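Local coordinates for protein ADP-ribosyltransferase (Staphylococcus aureus, PDB 1OJZ) that probably transfers a single ADP-ribose unit from bound NAD+ to a target protein, as do the C3-like bacterial exoenzymes of its family, at residues Y82-L87 / L141-A146; A164-S169 / G177-L182; S128-E133 / E188-S193. One frame throughout, in Å; residues are numbered along the deposited sequence.

Interaction 1: Y82-L87 / L141-A146. With NAD (nicotinamide-adenine-dinucleotide), chain B.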
loop_
_atom_site.group_PDB
_atom_site.type_symbol
_atom_site.label_atom_id
_atom_site.label_comp_id
_atom_site.label_asym_id
_atom_site.label_seq_id
_atom_site.Cartn_x
_atom_site.Cartn_y
_atom_site.Cartn_z
ATOM N N TYR A 82 -2.834 5.990 -9.384
ATOM C CA TYR A 82 -2.786 4.601 -8.936
ATOM C C TYR A 82 -1.429 4.293 -8.315
ATOM O O TYR A 82 -0.385 4.704 -8.836
ATOM C CB TYR A 82 -2.999 3.625 -10.104
ATOM C CG TYR A 82 -4.440 3.391 -10.508
ATOM C CD1 TYR A 82 -4.958 3.955 -11.674
ATOM C CD2 TYR A 82 -5.283 2.598 -9.727
ATOM C CE1 TYR A 82 -6.282 3.734 -12.055
ATOM C CE2 TYR A 82 -6.607 2.374 -10.094
ATOM C CZ TYR A 82 -7.099 2.944 -11.258
ATOM O OH TYR A 82 -8.408 2.734 -11.629
ATOM N N VAL A 83 -1.445 3.590 -7.187
ATOM C CA VAL A 83 -0.215 3.161 -6.540
ATOM C C VAL A 83 -0.411 1.669 -6.331
ATOM O O VAL A 83 -1.548 1.192 -6.228
ATOM C CB VAL A 83 0.030 3.854 -5.185
ATOM C CG1 VAL A 83 0.296 5.345 -5.413
ATOM C CG2 VAL A 83 -1.166 3.630 -4.252
ATOM N N TYR A 84 0.688 0.931 -6.265
ATOM C CA TYR A 84 0.600 -0.511 -6.120
ATOM C C TYR A 84 1.184 -1.076 -4.833
ATOM O O TYR A 84 2.329 -0.803 -4.480
ATOM C CB TYR A 84 1.264 -1.182 -7.327
ATOM C CG TYR A 84 0.638 -0.775 -8.644
ATOM C CD1 TYR A 84 0.949 0.447 -9.243
ATOM C CD2 TYR A 84 -0.309 -1.588 -9.258
ATOM C CE1 TYR A 84 0.322 0.849 -10.426
ATOM C CE2 TYR A 84 -0.939 -1.204 -10.429
ATOM C CZ TYR A 84 -0.625 0.015 -11.011
ATOM O OH TYR A 84 -1.281 0.393 -12.163
ATOM N N ARG A 85 0.374 -1.868 -4.140
ATOM C CA ARG A 85 0.803 -2.505 -2.911
ATOM C C ARG A 85 0.959 -3.997 -3.232
ATOM O O ARG A 85 -0.030 -4.718 -3.385
ATOM C CB ARG A 85 -0.240 -2.274 -1.800
ATOM C CG ARG A 85 0.236 -2.723 -0.416
ATOM C CD ARG A 85 -0.742 -2.394 0.715
ATOM N NE ARG A 85 -0.229 -2.873 2.002
ATOM C CZ ARG A 85 -0.990 -3.197 3.045
ATOM N NH1 ARG A 85 -2.313 -3.089 2.970
ATOM N NH2 ARG A 85 -0.429 -3.662 4.153
ATOM N N LEU A 86 2.203 -4.445 -3.379
ATOM C CA LEU A 86 2.464 -5.846 -3.679
ATOM C C LEU A 86 2.403 -6.647 -2.386
ATOM O O LEU A 86 3.037 -6.294 -1.395
ATOM C CB LEU A 86 3.822 -5.995 -4.369
ATOM C CG LEU A 86 3.785 -5.740 -5.882
ATOM C CD1 LEU A 86 3.130 -4.390 -6.176
ATOM C CD2 LEU A 86 5.199 -5.776 -6.448
ATOM N N LEU A 87 1.625 -7.725 -2.398
ATOM C CA LEU A 87 1.448 -8.531 -1.201
ATOM C C LEU A 87 1.599 -10.028 -1.449
ATOM O O LEU A 87 1.522 -10.495 -2.587
ATOM C CB LEU A 87 0.055 -8.253 -0.620
ATOM C CG LEU A 87 -0.263 -6.787 -0.305
ATOM C CD1 LEU A 87 -1.779 -6.585 -0.257
ATOM C CD2 LEU A 87 0.391 -6.394 1.009
ATOM N N LEU A 141 4.704 3.694 -6.776
ATOM C CA LEU A 141 4.127 4.477 -7.874
ATOM C C LEU A 141 4.188 3.698 -9.172
ATOM O O LEU A 141 3.374 3.895 -10.066
ATOM C CB LEU A 141 4.899 5.789 -8.077
ATOM C CG LEU A 141 4.248 7.133 -7.753
ATOM C CD1 LEU A 141 5.150 8.251 -8.284
ATOM C CD2 LEU A 141 2.863 7.225 -8.375
ATOM N N VAL A 142 5.197 2.844 -9.283
ATOM C CA VAL A 142 5.382 2.024 -10.470
ATOM C C VAL A 142 5.376 0.571 -10.033
ATOM O O VAL A 142 6.225 0.145 -9.245
ATOM C CB VAL A 142 6.726 2.333 -11.160
ATOM C CG1 VAL A 142 6.911 1.426 -12.380
ATOM C CG2 VAL A 142 6.772 3.800 -11.561
ATOM N N SER A 143 4.405 -0.185 -10.527
ATOM C CA SER A 143 4.305 -1.588 -10.162
ATOM C C SER A 143 5.575 -2.319 -10.564
ATOM O O SER A 143 6.077 -2.133 -11.674
ATOM C CB SER A 143 3.103 -2.231 -10.855
ATOM O OG SER A 143 2.987 -3.594 -10.483
ATOM N N GLY A 144 6.098 -3.140 -9.661
ATOM C CA GLY A 144 7.302 -3.890 -9.964
ATOM C C GLY A 144 8.600 -3.220 -9.558
ATOM O O GLY A 144 9.656 -3.845 -9.603
ATOM N N ALA A 145 8.540 -1.950 -9.169
ATOM C CA ALA A 145 9.745 -1.240 -8.757
ATOM C C ALA A 145 10.317 -1.901 -7.503
ATOM O O ALA A 145 11.474 -1.675 -7.147
ATOM C CB ALA A 145 9.427 0.233 -8.479
ATOM N N ALA A 146 9.502 -2.724 -6.844
ATOM C CA ALA A 146 9.926 -3.409 -5.627
ATOM C C ALA A 146 9.139 -4.693 -5.360
ATOM O O ALA A 146 7.938 -4.761 -5.614
ATOM C CB ALA A 146 9.787 -2.467 -4.445
HETATM P PA NAD B . 3.578 -5.058 5.263
HETATM O O1A NAD B . 2.479 -4.940 4.285
HETATM O O2A NAD B . 3.454 -4.367 6.575
HETATM O O5B NAD B . 3.870 -6.610 5.501
HETATM C C5B NAD B . 2.804 -7.475 5.925
HETATM C C4B NAD B . 2.900 -8.768 5.159
HETATM O O4B NAD B . 1.705 -9.493 5.621
HETATM C C3B NAD B . 2.768 -8.610 3.616
HETATM O O3B NAD B . 3.884 -9.314 3.001
HETATM C C2B NAD B . 1.429 -9.183 3.208
HETATM O O2B NAD B . 1.393 -10.224 2.309
HETATM C C1B NAD B . 0.728 -9.451 4.575
HETATM N N9A NAD B . -0.226 -8.381 4.915
HETATM C C8A NAD B . -0.275 -7.002 4.659
HETATM N N7A NAD B . -1.334 -6.406 5.152
HETATM C C5A NAD B . -2.064 -7.342 5.754
HETATM C C6A NAD B . -3.335 -7.295 6.481
HETATM N N6A NAD B . -4.016 -6.179 6.642
HETATM N N1A NAD B . -3.766 -8.521 6.970
HETATM C C2A NAD B . -3.116 -9.694 6.836
HETATM N N3A NAD B . -1.895 -9.792 6.157
HETATM C C4A NAD B . -1.404 -8.593 5.629
HETATM O O3 NAD B . 4.917 -4.562 4.591
HETATM P PN NAD B . 5.545 -4.879 3.129
HETATM O O1N NAD B . 4.554 -4.502 2.117
HETATM O O2N NAD B . 6.027 -6.291 3.176
HETATM O O5D NAD B . 6.708 -3.776 3.097
HETATM C C5D NAD B . 7.854 -3.859 3.980
HETATM C C4D NAD B . 8.990 -3.136 3.353
HETATM O O4D NAD B . 8.809 -3.104 1.868
HETATM C C3D NAD B . 9.128 -1.626 3.774
HETATM O O3D NAD B . 10.499 -1.330 4.132
HETATM C C2D NAD B . 8.718 -0.825 2.522
HETATM O O2D NAD B . 9.356 0.428 2.496
HETATM C C1D NAD B . 9.139 -1.798 1.351
HETATM N N1N NAD B . 8.452 -1.617 -0.003
HETATM C C2N NAD B . 7.246 -2.403 -0.224
HETATM C C3N NAD B . 6.248 -2.022 -1.047
HETATM C C7N NAD B . 5.032 -2.889 -1.268
HETATM O O7N NAD B . 4.399 -2.743 -2.341
HETATM N N7N NAD B . 4.677 -3.792 -0.346
HETATM C C4N NAD B . 6.310 -0.705 -1.807
HETATM C C5N NAD B . 7.160 0.273 -1.052
HETATM C C6N NAD B . 8.344 -0.232 -0.445
HETATM O O HOH W 1 1.193 4.625 -11.026
#

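Interaction 2: A164-S169 / G177-L182. With NAD (nicotinamide-adenine-dinucleotide), chain B.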
loop_
_atom_site.group_PDB
_atom_site.type_symbol
_atom_site.label_atom_id
_atom_site.label_comp_id
_atom_site.label_asym_id
_atom_site.label_seq_id
_atom_site.Cartn_x
_atom_site.Cartn_y
_atom_site.Cartn_z
ATOM N N ALA A 164 -0.654 11.606 1.226
ATOM C CA ALA A 164 0.258 10.563 0.777
ATOM C C ALA A 164 1.675 11.127 0.721
ATOM O O ALA A 164 1.886 12.286 0.348
ATOM C CB ALA A 164 -0.167 10.048 -0.604
ATOM N N ALA A 165 2.648 10.315 1.110
ATOM C CA ALA A 165 4.026 10.763 1.095
ATOM C C ALA A 165 4.847 9.989 0.093
ATOM O O ALA A 165 4.906 8.762 0.140
ATOM C CB ALA A 165 4.647 10.615 2.474
ATOM N N TYR A 166 5.465 10.713 -0.830
ATOM C CA TYR A 166 6.337 10.080 -1.807
ATOM C C TYR A 166 7.683 10.138 -1.105
ATOM O O TYR A 166 8.148 11.221 -0.758
ATOM C CB TYR A 166 6.403 10.890 -3.097
ATOM C CG TYR A 166 7.374 10.303 -4.090
ATOM C CD1 TYR A 166 7.015 9.218 -4.889
ATOM C CD2 TYR A 166 8.659 10.832 -4.231
ATOM C CE1 TYR A 166 7.908 8.676 -5.810
ATOM C CE2 TYR A 166 9.563 10.293 -5.145
ATOM C CZ TYR A 166 9.178 9.218 -5.933
ATOM O OH TYR A 166 10.067 8.694 -6.847
ATOM N N ILE A 167 8.315 8.989 -0.889
ATOM C CA ILE A 167 9.578 8.999 -0.165
ATOM C C ILE A 167 10.790 8.391 -0.873
ATOM O O ILE A 167 11.774 8.037 -0.218
ATOM C CB ILE A 167 9.396 8.295 1.194
ATOM C CG1 ILE A 167 9.061 6.816 0.970
ATOM C CG2 ILE A 167 8.245 8.945 1.962
ATOM C CD1 ILE A 167 8.811 6.050 2.255
ATOM N N ASP A 168 10.746 8.269 -2.194
ATOM C CA ASP A 168 11.885 7.673 -2.877
ATOM C C ASP A 168 13.001 8.684 -3.108
ATOM O O ASP A 168 13.208 9.169 -4.225
ATOM C CB ASP A 168 11.467 7.036 -4.206
ATOM C CG ASP A 168 12.518 6.065 -4.738
ATOM O OD1 ASP A 168 13.571 5.898 -4.081
ATOM O OD2 ASP A 168 12.291 5.466 -5.811
ATOM N N SER A 169 13.700 9.007 -2.027
ATOM C CA SER A 169 14.831 9.929 -2.055
ATOM C C SER A 169 15.820 9.364 -1.031
ATOM O O SER A 169 15.425 8.945 0.063
ATOM C CB SER A 169 14.387 11.347 -1.674
ATOM O OG SER A 169 15.429 12.292 -1.893
ATOM N N GLY A 177 14.825 3.474 -4.773
ATOM C CA GLY A 177 14.467 2.761 -5.982
ATOM C C GLY A 177 13.151 2.001 -5.957
ATOM O O GLY A 177 12.815 1.336 -6.936
ATOM N N GLN A 178 12.401 2.076 -4.860
ATOM C CA GLN A 178 11.117 1.375 -4.801
ATOM C C GLN A 178 9.951 2.311 -5.134
ATOM O O GLN A 178 8.792 1.918 -5.030
ATOM C CB GLN A 178 10.904 0.758 -3.412
ATOM C CG GLN A 178 12.022 -0.175 -2.973
ATOM C CD GLN A 178 11.800 -0.752 -1.587
ATOM O OE1 GLN A 178 11.436 -0.031 -0.659
ATOM N NE2 GLN A 178 12.035 -2.056 -1.435
ATOM N N GLN A 179 10.264 3.541 -5.538
ATOM C CA GLN A 179 9.239 4.530 -5.879
ATOM C C GLN A 179 8.117 4.483 -4.845
ATOM O O GLN A 179 6.935 4.589 -5.179
ATOM C CB GLN A 179 8.670 4.231 -7.273
ATOM C CG GLN A 179 9.683 4.389 -8.410
ATOM C CD GLN A 179 9.944 5.846 -8.774
ATOM O OE1 GLN A 179 10.843 6.151 -9.563
ATOM N NE2 GLN A 179 9.157 6.746 -8.212
ATOM N N GLU A 180 8.497 4.334 -3.583
ATOM C CA GLU A 180 7.517 4.214 -2.520
ATOM C C GLU A 180 6.641 5.420 -2.222
ATOM O O GLU A 180 7.091 6.567 -2.176
ATOM C CB GLU A 180 8.195 3.751 -1.220
ATOM C CG GLU A 180 7.232 3.677 -0.030
ATOM C CD GLU A 180 7.772 2.846 1.113
ATOM O OE1 GLU A 180 8.952 2.445 1.045
ATOM O OE2 GLU A 180 7.021 2.598 2.080
ATOM N N VAL A 181 5.360 5.137 -2.040
ATOM C CA VAL A 181 4.389 6.151 -1.676
ATOM C C VAL A 181 3.789 5.580 -0.405
ATOM O O VAL A 181 3.189 4.502 -0.416
ATOM C CB VAL A 181 3.300 6.336 -2.750
ATOM C CG1 VAL A 181 2.190 7.234 -2.206
ATOM C CG2 VAL A 181 3.905 6.980 -3.996
ATOM N N LEU A 182 3.992 6.288 0.696
ATOM C CA LEU A 182 3.500 5.829 1.980
ATOM C C LEU A 182 2.154 6.459 2.299
ATOM O O LEU A 182 2.022 7.690 2.358
ATOM C CB LEU A 182 4.529 6.163 3.068
ATOM C CG LEU A 182 4.302 5.612 4.478
ATOM C CD1 LEU A 182 4.409 4.078 4.481
ATOM C CD2 LEU A 182 5.337 6.209 5.410
HETATM P PA NAD B . 3.578 -5.058 5.263
HETATM O O1A NAD B . 2.479 -4.940 4.285
HETATM O O2A NAD B . 3.454 -4.367 6.575
HETATM O O5B NAD B . 3.870 -6.610 5.501
HETATM C C5B NAD B . 2.804 -7.475 5.925
HETATM C C4B NAD B . 2.900 -8.768 5.159
HETATM O O4B NAD B . 1.705 -9.493 5.621
HETATM C C3B NAD B . 2.768 -8.610 3.616
HETATM O O3B NAD B . 3.884 -9.314 3.001
HETATM C C2B NAD B . 1.429 -9.183 3.208
HETATM O O2B NAD B . 1.393 -10.224 2.309
HETATM C C1B NAD B . 0.728 -9.451 4.575
HETATM N N9A NAD B . -0.226 -8.381 4.915
HETATM C C8A NAD B . -0.275 -7.002 4.659
HETATM N N7A NAD B . -1.334 -6.406 5.152
HETATM C C5A NAD B . -2.064 -7.342 5.754
HETATM C C6A NAD B . -3.335 -7.295 6.481
HETATM N N6A NAD B . -4.016 -6.179 6.642
HETATM N N1A NAD B . -3.766 -8.521 6.970
HETATM C C2A NAD B . -3.116 -9.694 6.836
HETATM N N3A NAD B . -1.895 -9.792 6.157
HETATM C C4A NAD B . -1.404 -8.593 5.629
HETATM O O3 NAD B . 4.917 -4.562 4.591
HETATM P PN NAD B . 5.545 -4.879 3.129
HETATM O O1N NAD B . 4.554 -4.502 2.117
HETATM O O2N NAD B . 6.027 -6.291 3.176
HETATM O O5D NAD B . 6.708 -3.776 3.097
HETATM C C5D NAD B . 7.854 -3.859 3.980
HETATM C C4D NAD B . 8.990 -3.136 3.353
HETATM O O4D NAD B . 8.809 -3.104 1.868
HETATM C C3D NAD B . 9.128 -1.626 3.774
HETATM O O3D NAD B . 10.499 -1.330 4.132
HETATM C C2D NAD B . 8.718 -0.825 2.522
HETATM O O2D NAD B . 9.356 0.428 2.496
HETATM C C1D NAD B . 9.139 -1.798 1.351
HETATM N N1N NAD B . 8.452 -1.617 -0.003
HETATM C C2N NAD B . 7.246 -2.403 -0.224
HETATM C C3N NAD B . 6.248 -2.022 -1.047
HETATM C C7N NAD B . 5.032 -2.889 -1.268
HETATM O O7N NAD B . 4.399 -2.743 -2.341
HETATM N N7N NAD B . 4.677 -3.792 -0.346
HETATM C C4N NAD B . 6.310 -0.705 -1.807
HETATM C C5N NAD B . 7.160 0.273 -1.052
HETATM C C6N NAD B . 8.344 -0.232 -0.445
#

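Interaction 3: S128-E133 / E188-S193. With NAD (nicotinamide-adenine-dinucleotide), chain B.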
loop_
_atom_site.group_PDB
_atom_site.type_symbol
_atom_site.label_atom_id
_atom_site.label_comp_id
_atom_site.label_asym_id
_atom_site.label_seq_id
_atom_site.Cartn_x
_atom_site.Cartn_y
_atom_site.Cartn_z
ATOM N N SER A 128 -17.126 -4.754 -3.900
ATOM C CA SER A 128 -17.964 -3.739 -3.263
ATOM C C SER A 128 -17.787 -3.641 -1.747
ATOM O O SER A 128 -18.596 -3.013 -1.060
ATOM C CB SER A 128 -19.435 -3.991 -3.603
ATOM O OG SER A 128 -19.640 -3.994 -5.008
ATOM N N ARG A 129 -16.727 -4.252 -1.228
ATOM C CA ARG A 129 -16.462 -4.226 0.204
ATOM C C ARG A 129 -15.348 -3.257 0.572
ATOM O O ARG A 129 -14.341 -3.157 -0.132
ATOM C CB ARG A 129 -16.094 -5.619 0.702
ATOM C CG ARG A 129 -17.248 -6.595 0.684
ATOM C CD ARG A 129 -16.840 -7.896 1.333
ATOM N NE ARG A 129 -17.997 -8.596 1.870
ATOM C CZ ARG A 129 -18.929 -9.177 1.130
ATOM N NH1 ARG A 129 -18.840 -9.153 -0.194
ATOM N NH2 ARG A 129 -19.961 -9.770 1.720
ATOM N N ILE A 130 -15.532 -2.554 1.686
ATOM C CA ILE A 130 -14.541 -1.597 2.159
ATOM C C ILE A 130 -13.603 -2.269 3.148
ATOM O O ILE A 130 -14.037 -2.829 4.157
ATOM C CB ILE A 130 -15.203 -0.391 2.861
ATOM C CG1 ILE A 130 -16.136 0.336 1.890
ATOM C CG2 ILE A 130 -14.130 0.571 3.365
ATOM C CD1 ILE A 130 -17.047 1.337 2.570
ATOM N N TYR A 131 -12.313 -2.230 2.848
ATOM C CA TYR A 131 -11.322 -2.823 3.730
ATOM C C TYR A 131 -10.501 -1.707 4.324
ATOM O O TYR A 131 -10.441 -0.616 3.765
ATOM C CB TYR A 131 -10.424 -3.793 2.965
ATOM C CG TYR A 131 -11.146 -5.042 2.525
ATOM C CD1 TYR A 131 -11.746 -5.120 1.271
ATOM C CD2 TYR A 131 -11.254 -6.138 3.378
ATOM C CE1 TYR A 131 -12.444 -6.265 0.877
ATOM C CE2 TYR A 131 -11.946 -7.286 2.998
ATOM C CZ TYR A 131 -12.539 -7.339 1.746
ATOM O OH TYR A 131 -13.251 -8.457 1.376
ATOM N N ARG A 132 -9.881 -1.974 5.464
ATOM C CA ARG A 132 -9.064 -0.964 6.122
ATOM C C ARG A 132 -7.741 -1.531 6.591
ATOM O O ARG A 132 -7.704 -2.539 7.290
ATOM C CB ARG A 132 -9.809 -0.375 7.323
ATOM C CG ARG A 132 -9.058 0.726 8.075
ATOM C CD ARG A 132 -9.767 1.014 9.400
ATOM N NE ARG A 132 -9.467 2.329 9.960
ATOM C CZ ARG A 132 -9.614 3.477 9.300
ATOM N NH1 ARG A 132 -10.047 3.469 8.052
ATOM N NH2 ARG A 132 -9.353 4.636 9.894
ATOM N N GLU A 133 -6.654 -0.879 6.197
ATOM C CA GLU A 133 -5.325 -1.303 6.611
ATOM C C GLU A 133 -5.005 -0.559 7.904
ATOM O O GLU A 133 -4.880 0.661 7.896
ATOM C CB GLU A 133 -4.293 -0.945 5.533
ATOM C CG GLU A 133 -2.870 -1.262 5.944
ATOM C CD GLU A 133 -2.741 -2.674 6.470
ATOM O OE1 GLU A 133 -3.073 -3.619 5.721
ATOM O OE2 GLU A 133 -2.312 -2.840 7.633
ATOM N N GLU A 188 -8.561 3.322 3.991
ATOM C CA GLU A 188 -9.751 2.572 3.620
ATOM C C GLU A 188 -9.875 2.477 2.116
ATOM O O GLU A 188 -9.635 3.455 1.408
ATOM C CB GLU A 188 -10.999 3.253 4.167
ATOM C CG GLU A 188 -11.121 3.168 5.658
ATOM C CD GLU A 188 -12.255 4.015 6.197
ATOM O OE1 GLU A 188 -12.233 5.250 6.001
ATOM O OE2 GLU A 188 -13.168 3.436 6.814
ATOM N N TYR A 189 -10.262 1.306 1.626
ATOM C CA TYR A 189 -10.416 1.135 0.189
ATOM C C TYR A 189 -11.533 0.173 -0.177
ATOM O O TYR A 189 -11.665 -0.906 0.412
ATOM C CB TYR A 189 -9.088 0.687 -0.435
ATOM C CG TYR A 189 -8.496 -0.573 0.163
ATOM C CD1 TYR A 189 -8.744 -1.822 -0.404
ATOM C CD2 TYR A 189 -7.695 -0.515 1.306
ATOM C CE1 TYR A 189 -8.210 -2.982 0.153
ATOM C CE2 TYR A 189 -7.150 -1.678 1.872
ATOM C CZ TYR A 189 -7.415 -2.904 1.288
ATOM O OH TYR A 189 -6.886 -4.055 1.833
ATOM N N ALA A 190 -12.344 0.593 -1.147
ATOM C CA ALA A 190 -13.464 -0.195 -1.640
ATOM C C ALA A 190 -13.015 -0.977 -2.868
ATOM O O ALA A 190 -12.633 -0.392 -3.894
ATOM C CB ALA A 190 -14.637 0.721 -2.002
ATOM N N VAL A 191 -13.067 -2.300 -2.748
ATOM C CA VAL A 191 -12.664 -3.197 -3.813
ATOM C C VAL A 191 -13.607 -3.193 -5.008
ATOM O O VAL A 191 -14.797 -3.479 -4.882
ATOM C CB VAL A 191 -12.530 -4.640 -3.278
ATOM C CG1 VAL A 191 -12.365 -5.616 -4.433
ATOM C CG2 VAL A 191 -11.336 -4.723 -2.325
ATOM N N GLY A 192 -13.058 -2.875 -6.173
ATOM C CA GLY A 192 -13.859 -2.852 -7.383
ATOM C C GLY A 192 -13.921 -4.234 -8.002
ATOM O O GLY A 192 -14.978 -4.682 -8.442
ATOM N N SER A 193 -12.784 -4.918 -8.043
ATOM C CA SER A 193 -12.741 -6.257 -8.613
ATOM C C SER A 193 -11.470 -6.998 -8.234
ATOM O O SER A 193 -10.500 -6.407 -7.761
ATOM C CB SER A 193 -12.829 -6.176 -10.137
ATOM O OG SER A 193 -11.713 -5.473 -10.662
HETATM P PA NAD B . 3.578 -5.058 5.263
HETATM O O1A NAD B . 2.479 -4.940 4.285
HETATM O O2A NAD B . 3.454 -4.367 6.575
HETATM O O5B NAD B . 3.870 -6.610 5.501
HETATM C C5B NAD B . 2.804 -7.475 5.925
HETATM C C4B NAD B . 2.900 -8.768 5.159
HETATM O O4B NAD B . 1.705 -9.493 5.621
HETATM C C3B NAD B . 2.768 -8.610 3.616
HETATM O O3B NAD B . 3.884 -9.314 3.001
HETATM C C2B NAD B . 1.429 -9.183 3.208
HETATM O O2B NAD B . 1.393 -10.224 2.309
HETATM C C1B NAD B . 0.728 -9.451 4.575
HETATM N N9A NAD B . -0.226 -8.381 4.915
HETATM C C8A NAD B . -0.275 -7.002 4.659
HETATM N N7A NAD B . -1.334 -6.406 5.152
HETATM C C5A NAD B . -2.064 -7.342 5.754
HETATM C C6A NAD B . -3.335 -7.295 6.481
HETATM N N6A NAD B . -4.016 -6.179 6.642
HETATM N N1A NAD B . -3.766 -8.521 6.970
HETATM C C2A NAD B . -3.116 -9.694 6.836
HETATM N N3A NAD B . -1.895 -9.792 6.157
HETATM C C4A NAD B . -1.404 -8.593 5.629
HETATM O O3 NAD B . 4.917 -4.562 4.591
HETATM P PN NAD B . 5.545 -4.879 3.129
HETATM O O1N NAD B . 4.554 -4.502 2.117
HETATM O O2N NAD B . 6.027 -6.291 3.176
HETATM O O5D NAD B . 6.708 -3.776 3.097
HETATM C C5D NAD B . 7.854 -3.859 3.980
HETATM C C4D NAD B . 8.990 -3.136 3.353
HETATM O O4D NAD B . 8.809 -3.104 1.868
HETATM C C3D NAD B . 9.128 -1.626 3.774
HETATM O O3D NAD B . 10.499 -1.330 4.132
HETATM C C2D NAD B . 8.718 -0.825 2.522
HETATM O O2D NAD B . 9.356 0.428 2.496
HETATM C C1D NAD B . 9.139 -1.798 1.351
HETATM N N1N NAD B . 8.452 -1.617 -0.003
HETATM C C2N NAD B . 7.246 -2.403 -0.224
HETATM C C3N NAD B . 6.248 -2.022 -1.047
HETATM C C7N NAD B . 5.032 -2.889 -1.268
HETATM O O7N NAD B . 4.399 -2.743 -2.341
HETATM N N7N NAD B . 4.677 -3.792 -0.346
HETATM C C4N NAD B . 6.310 -0.705 -1.807
HETATM C C5N NAD B . 7.160 0.273 -1.052
HETATM C C6N NAD B . 8.344 -0.232 -0.445
HETATM O O HOH W 2 -5.795 -4.074 4.302
#

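Interaction 1: Y82-L87 / L141-A146
The ring of Tyr-84 lies under Ser-143, whose CB sits over one face in a CH-pi contact, 3.8 Å from the ring centroid and 16° off its normal. Ser-143 OG, anti to the backbone N (chi1 -179°), is hydrogen-bonded to Glu-153, while the phenol reaches Asn-5. At the start of the strand, Val-83 CG1 meets Leu-141 CD2 at 4.3 Å. Close by, a water donates to Tyr-82 O (2.7 Å) and also to Leu-141 O, bridging the two carbonyls. Further along, Leu-86 CD2 lies 4.3 Å from Gly-144 N, within the type II turn from Val-142 to Ala-145. Strand 82-87 also meets NAD directly. Leu-86 N donates to the carboxamide oxygen O7N of NAD at 3.0 Å, and NAD N7N returns a bond to Leu-86 O at 3.2 Å. Arg-85, extended, brings NH2 to O1A of NAD at 3.2 Å. The chemistry implies a division of labour: Ser-143 CB and the Leu-141 side chain meet the strand through carbon, while the polar backbone of Leu-86 is turned to the ligand and reads both polar atoms of the nicotinamide amide, one as acceptor and one as donor.

Interaction 2: A164-S169 / G177-L182
Leu-182 N donates to Ala-165 O at 2.7 Å, in the carbonyl plane, and the same oxygen takes a weaker CA-H...O contact from Val-181 CA at 3.2 Å. This is a short antiparallel ladder at the edge of the smaller, three-stranded sheet, and its second strand is entered from the ADP-ribosylating turn-turn region, where Gln-178 and Glu-180 fit the Q-x-E signature of C3-like transferases. Ala-165 and Leu-182 form the hydrogen-bonded pair, completed by Ala-165 N to Leu-182 O at 3.0 Å. Tyr-166 and Val-181 form the non-hydrogen-bonded pair, in which Val-181 CG2 comes to the ring edge beside CD1, the two side chains crossing at about a right angle. One step on, Ile-167 N donates to Glu-180 O at 3.0 Å. The side chain of Ile-167 holds CG1 between the backbone N and the carbonyl carbon (chi1 65°), a position that brings Ile-167 CD1 across the Glu-180 side chain, 3.7 Å from its CG.

Beyond the ladder, Asp-168 takes over from main-chain pairing. Its carboxylate binds two amides of the loop: Gly-177 N meets OD1 on the syn side at 2.8 Å, and Gln-179 N meets OD2 at 2.8 Å from well above the carboxylate plane. These two bonds fix the backbone on either side of Gln-178, whose amide oxygen lies against the nicotinamide ring. Helix 27-38 covers Ile-167 through Ile-33 and Thr-37. Glu-180 is extended from its backbone, and while its OE2 is hydrogen-bonded to Ser-138 OG, its OE1 receives a hydrogen bond from the ribose hydroxyl O2D of NAD at 2.5 Å.

Interaction 3: S128-E133 / E188-S193
The antiparallel strand pair at one edge of the main mixed sheet supplies Glu-133 to the adenine end of the NAD site. Main-chain bonds join Tyr-131 N to Tyr-189 O at 2.8 Å and Tyr-189 N to Tyr-131 O at 2.9 Å. The ladder is extended by Val-191 N to Arg-129 O, and Ser-128 N to Val-191 O (2.8 Å) continues it ahead of the strand proper. On the face bearing the two tyrosines, Tyr-131 CB sits over the ring of Tyr-189 in a CH-pi contact, 3.9 Å from its centroid. Tyr-189 takes the crowded position at CG (chi1 56°), which swings its ring across to the partner strand. Tyr-131 CD1 in turn meets Val-191 CG2 at 3.6 Å. The side chain of Glu-133 bends at chi2, and its OE1 accepts a hydrogen bond from NAD N6A at 2.9 Å. A water links this OE1 to Tyr-189 OH, itself hydrogen-bonded to Tyr-91 OH, while Arg-48 and Arg-85 add salt bridges to the carboxylate. Strand 187-196 runs between strand 130-133 and strand 203-209; Tyr-189 leans on Leu-154 and Leu-156 of strand 152-158, and Met-126 of helix 116-126 packs on Tyr-131 and Val-191.

How the interactions relate
The three contacts surround one NAD molecule and share its hydrogen bonds: interaction 3 binds the adenine amino group, interaction 1 the carboxamide and a phosphate oxygen, interaction 2 a hydroxyl of the nicotinamide ribose. Interactions 1 and 2 are neighbours, their centres about 10 Å apart, joined by a probable hydrogen bond from Leu-141 N to Gln-179 O (2.9 Å) and by Leu-141 CG against Val-181 CG2. Strands 81-87 and 130-133, one from each of interactions 1 and 3, are the outermost strands of the main sheet; the contact centres lie about 17 Å apart, yet Arg-85 NH1 and Glu-133 OE1 meet in a 2.9 Å salt bridge. Interactions 2 and 3, about 22 Å between centres, do not touch; the ligand spans between them.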